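Local atomic coordinates of Thiol:disulfide interchange protein DsbA (PDB entry 3HZ8), a protein that probably introduces disulfide bonds into proteins of the bacterial periplasm, as a thiol:disulfide oxidoreductase of the DsbA subfamily. Residues R60-W66 with M143-T147; F35-C39 with G154-V158. The protein carries 1 engineered substitution. All blocks are in the same frame, centred on the assembly; numbering follows the deposited sequence.

Contact 1 (R60-W66 with M143-T147)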
# COMPACT_ATOMS: atom_id res chain seq x y z
N ARG A 60 -4.83 -3.43 -0.61
CA ARG A 60 -3.54 -4.10 -0.60
C ARG A 60 -2.48 -3.02 -0.65
O ARG A 60 -2.61 -2.07 -1.43
CB ARG A 60 -3.41 -4.97 -1.85
CG ARG A 60 -2.01 -5.49 -2.19
CD ARG A 60 -2.06 -6.17 -3.55
NE ARG A 60 -0.80 -6.80 -3.96
CZ ARG A 60 -0.62 -7.41 -5.13
NH1 ARG A 60 -1.61 -7.47 -6.02
NH2 ARG A 60 0.56 -7.97 -5.41
N THR A 61 -1.42 -3.16 0.14
CA THR A 61 -0.32 -2.20 0.09
C THR A 61 1.01 -2.89 -0.14
O THR A 61 1.24 -3.99 0.34
CB THR A 61 -0.28 -1.31 1.35
OG1 THR A 61 0.00 -2.11 2.49
CG2 THR A 61 -1.62 -0.62 1.56
N GLU A 62 1.87 -2.24 -0.93
CA GLU A 62 3.20 -2.78 -1.24
C GLU A 62 4.21 -1.64 -1.15
O GLU A 62 3.98 -0.56 -1.71
CB GLU A 62 3.22 -3.36 -2.66
CG GLU A 62 2.13 -4.43 -2.96
CD GLU A 62 2.35 -5.77 -2.24
OE1 GLU A 62 3.43 -5.97 -1.63
OE2 GLU A 62 1.45 -6.64 -2.29
N HIS A 63 5.31 -1.87 -0.44
CA HIS A 63 6.36 -0.85 -0.29
C HIS A 63 7.31 -0.96 -1.47
O HIS A 63 7.76 -2.07 -1.79
CB HIS A 63 7.13 -1.07 1.02
CG HIS A 63 7.92 0.11 1.49
ND1 HIS A 63 9.06 0.56 0.86
CD2 HIS A 63 7.77 0.89 2.59
CE1 HIS A 63 9.53 1.61 1.51
NE2 HIS A 63 8.78 1.81 2.58
N VAL A 64 7.62 0.16 -2.12
CA VAL A 64 8.57 0.12 -3.24
C VAL A 64 9.98 -0.24 -2.75
O VAL A 64 10.33 -0.01 -1.59
CB VAL A 64 8.62 1.45 -4.06
CG1 VAL A 64 7.30 1.66 -4.80
CG2 VAL A 64 9.00 2.66 -3.19
N VAL A 65 10.79 -0.83 -3.64
CA VAL A 65 12.20 -1.08 -3.34
C VAL A 65 13.02 -0.54 -4.51
O VAL A 65 13.02 -1.11 -5.60
CB VAL A 65 12.49 -2.59 -3.08
CG1 VAL A 65 13.99 -2.81 -2.82
CG2 VAL A 65 11.63 -3.11 -1.94
N TRP A 66 13.68 0.60 -4.27
CA TRP A 66 14.39 1.34 -5.32
C TRP A 66 15.91 1.26 -5.15
O TRP A 66 16.65 1.73 -6.00
CB TRP A 66 13.94 2.80 -5.30
CG TRP A 66 12.57 3.02 -5.88
CD1 TRP A 66 11.95 2.24 -6.82
CD2 TRP A 66 11.67 4.09 -5.60
NE1 TRP A 66 10.71 2.76 -7.13
CE2 TRP A 66 10.51 3.90 -6.39
CE3 TRP A 66 11.72 5.19 -4.72
CZ2 TRP A 66 9.43 4.78 -6.35
CZ3 TRP A 66 10.65 6.08 -4.71
CH2 TRP A 66 9.51 5.86 -5.52
N MET A 143 7.83 -7.50 -3.03
CA MET A 143 7.68 -6.05 -3.25
C MET A 143 8.74 -5.51 -4.22
O MET A 143 8.43 -4.69 -5.09
CB MET A 143 7.72 -5.31 -1.92
CG MET A 143 6.55 -5.66 -1.01
SD MET A 143 6.64 -4.79 0.56
CE MET A 143 5.39 -5.64 1.53
N GLN A 144 9.98 -5.97 -4.08
CA GLN A 144 11.00 -5.55 -5.02
C GLN A 144 10.70 -6.02 -6.44
O GLN A 144 10.84 -5.25 -7.39
CB GLN A 144 12.39 -6.03 -4.60
CG GLN A 144 13.48 -5.48 -5.50
CD GLN A 144 14.87 -5.81 -5.02
OE1 GLN A 144 15.08 -6.26 -3.89
NE2 GLN A 144 15.85 -5.60 -5.90
N GLU A 145 10.29 -7.29 -6.56
CA GLU A 145 9.90 -7.85 -7.85
C GLU A 145 8.78 -7.05 -8.51
O GLU A 145 8.85 -6.77 -9.69
CB GLU A 145 9.51 -9.33 -7.69
CG GLU A 145 9.15 -10.03 -9.01
CD GLU A 145 7.65 -10.15 -9.23
OE1 GLU A 145 6.99 -10.88 -8.45
OE2 GLU A 145 7.12 -9.52 -10.18
N LEU A 146 7.75 -6.68 -7.75
CA LEU A 146 6.66 -5.87 -8.31
C LEU A 146 7.16 -4.51 -8.78
O LEU A 146 6.79 -4.04 -9.85
CB LEU A 146 5.54 -5.68 -7.29
CG LEU A 146 4.77 -6.93 -6.88
CD1 LEU A 146 3.88 -6.64 -5.68
CD2 LEU A 146 3.93 -7.46 -8.05
N THR A 147 7.99 -3.88 -7.95
CA THR A 147 8.54 -2.56 -8.27
C THR A 147 9.23 -2.58 -9.64
O THR A 147 9.00 -1.70 -10.48
CB THR A 147 9.52 -2.08 -7.17
OG1 THR A 147 8.85 -2.04 -5.90
CG2 THR A 147 10.08 -0.68 -7.49
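Thr147 and Met143, one turn apart on helix 134-149, meet the end of the edge strand 57-63 and the loop after it, where the thioredoxin-type sheet of this DsbA packs on a helix. The axes of strand 60-63 and helix 143-147 run almost perpendicular, at 86°. Thr147 OG1 lies beside its own backbone N (chi1 -58°) and faces the loop, accepting the backbone N-H of Val65 at 3.2 Å from N to OG1. The same hydroxyl gives its proton to Met143 O, which also takes the Thr147 amide on the opposite face of its carbonyl plane; the loop is thus pinned to a helix side chain that is itself tied to its backbone. Met143, extended beyond CG, runs at a slant to the strand and brings SD to 3.4 Å from His63 N, a weak hydrogen bond, while its CB presses on His63 O, a buried oxygen without a hydrogen-bond partner. Val65 crosses Gln144 at about a right angle, CB against CB at 3.8 Å. Leu146 CD1 comes within 3.6 Å of Arg60 NH2, oblique to the guanidinium, and also touches the Glu62 carboxylate carbon. That carboxylate is held by Arg60, whose NH1 has a second acidic partner in Glu27: Arg60 NE points almost straight, at 174°, to Glu62 OE2, which lies in the guanidinium plane and uses its anti lone pair at 2.8 Å.

Contact 2 (F35-C39 with G154-V158); sequences FCPHC and GVPTV. Engineered in segment 154-158: Val155 (natural residue Thr).
Different chi1 wells bring the cysteine sulfurs together against the loop before strand 157-160. Cys36 at the N-cap carries SG anti to its backbone N (161°), whereas Cys39, in the first turn of helix 37-50, keeps SG beside its own N (-57°). They close the redox-active disulfide, 2.1 Å from Cys36 SG to Cys39 SG, in the CxxC motif of the thioredoxin fold. Val155 and Pro156 lie against this bridge, joined by the cis peptide bond that defines the cis-proline loop of the thioredoxin family. Val155 is an engineered residue, threonine in the natural protein. Its CG2 reaches 3.7 Å from Cys36 SG, and its CB stands 3.8 Å from Cys39 SG, so the branched side chain touches both sulfurs. Phe35 CE1 approaches the same CG2 obliquely and more loosely. Pro156 sits closer to Cys39: Pro156 N is 3.6 Å and Pro156 CD 3.7 Å from Cys39 SG, while the CB of His38 rests on that same ring carbon. Trp171 of helix 171-191 touches both His38 and Pro156. Within the loop, Thr157 OG1 donates to Gly154 O from 45° out of the carbonyl plane, bridging the residues on either side of Val155 and Pro156. Between the two segments the sulfurs meet the loop by van der Waals contact, so exchange at the disulfide would probably break no hydrogen bond between them.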
# COMPACT_ATOMS: atom_id res chain seq x y z
N PHE A 35 9.14 6.62 3.84
CA PHE A 35 9.93 7.88 3.82
C PHE A 35 9.21 9.01 3.11
O PHE A 35 9.74 10.11 3.01
CB PHE A 35 11.22 7.64 3.04
CG PHE A 35 10.98 6.94 1.72
CD1 PHE A 35 10.37 7.62 0.66
CD2 PHE A 35 11.30 5.59 1.55
CE1 PHE A 35 10.09 6.99 -0.54
CE2 PHE A 35 11.01 4.95 0.35
CZ PHE A 35 10.41 5.64 -0.70
N CYS A 36 8.03 8.72 2.57
CA CYS A 36 7.39 9.56 1.55
C CYS A 36 6.34 10.52 2.16
O CYS A 36 5.28 10.08 2.62
CB CYS A 36 6.78 8.60 0.50
SG CYS A 36 5.49 9.19 -0.61
N PRO A 37 6.64 11.84 2.18
CA PRO A 37 5.66 12.75 2.77
C PRO A 37 4.27 12.74 2.14
O PRO A 37 3.28 12.79 2.88
CB PRO A 37 6.32 14.13 2.62
CG PRO A 37 7.78 13.82 2.61
CD PRO A 37 7.86 12.57 1.78
N HIS A 38 4.17 12.64 0.82
CA HIS A 38 2.85 12.63 0.20
C HIS A 38 2.11 11.34 0.55
O HIS A 38 0.88 11.34 0.66
CB HIS A 38 2.95 12.87 -1.30
CG HIS A 38 3.14 14.31 -1.66
ND1 HIS A 38 2.75 15.33 -0.83
CD2 HIS A 38 3.66 14.90 -2.76
CE1 HIS A 38 3.04 16.49 -1.39
NE2 HIS A 38 3.58 16.25 -2.57
N CYS A 39 2.86 10.26 0.72
CA CYS A 39 2.27 8.99 1.14
C CYS A 39 1.71 9.09 2.57
O CYS A 39 0.66 8.52 2.86
CB CYS A 39 3.31 7.87 1.10
SG CYS A 39 4.11 7.63 -0.50
N GLY A 154 7.22 6.01 -8.99
CA GLY A 154 6.73 7.13 -8.18
C GLY A 154 5.78 6.63 -7.11
O GLY A 154 5.08 5.63 -7.30
N VAL A 155 5.76 7.30 -5.96
CA VAL A 155 4.83 6.95 -4.89
C VAL A 155 4.21 8.24 -4.36
O VAL A 155 4.84 9.30 -4.38
CB VAL A 155 5.53 6.18 -3.74
CG1 VAL A 155 5.89 4.78 -4.19
CG2 VAL A 155 6.76 6.91 -3.22
N PRO A 156 2.95 8.18 -3.90
CA PRO A 156 2.08 7.00 -3.92
C PRO A 156 1.54 6.74 -5.30
O PRO A 156 1.34 7.67 -6.08
CB PRO A 156 0.93 7.39 -2.99
CG PRO A 156 0.91 8.90 -3.01
CD PRO A 156 2.32 9.36 -3.29
N THR A 157 1.31 5.46 -5.60
CA THR A 157 0.63 5.04 -6.84
C THR A 157 -0.52 4.12 -6.42
O THR A 157 -0.31 3.20 -5.62
CB THR A 157 1.60 4.27 -7.79
OG1 THR A 157 2.58 5.18 -8.31
CG2 THR A 157 0.86 3.62 -8.96
N VAL A 158 -1.73 4.38 -6.91
CA VAL A 158 -2.86 3.52 -6.58
C VAL A 158 -3.43 2.93 -7.85
O VAL A 158 -3.70 3.66 -8.80
CB VAL A 158 -3.97 4.31 -5.81
CG1 VAL A 158 -5.22 3.42 -5.57
CG2 VAL A 158 -3.41 4.84 -4.48

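How the contacts relate
The centres of the two contacts lie 12 Å apart in one thioredoxin-type domain, and both reach the same sheet. Along the chain contact 1 is nested within contact 2: helix 37-50 leads into strand 57-63, a largely helical region follows, and helix 134-149 then leads into strand 157-160. The contacts also touch directly. Val64 CG1 packs 3.5 Å from Val155 CG1, the Trp66 ring lies against Gly154 and Val155, and His63 CE1 meets Phe35 CE2. Contact 1 joins the edge strand and its loop to a helix of the helical region, and the same loop packs on Val155, which touches the redox-active disulfide in contact 2.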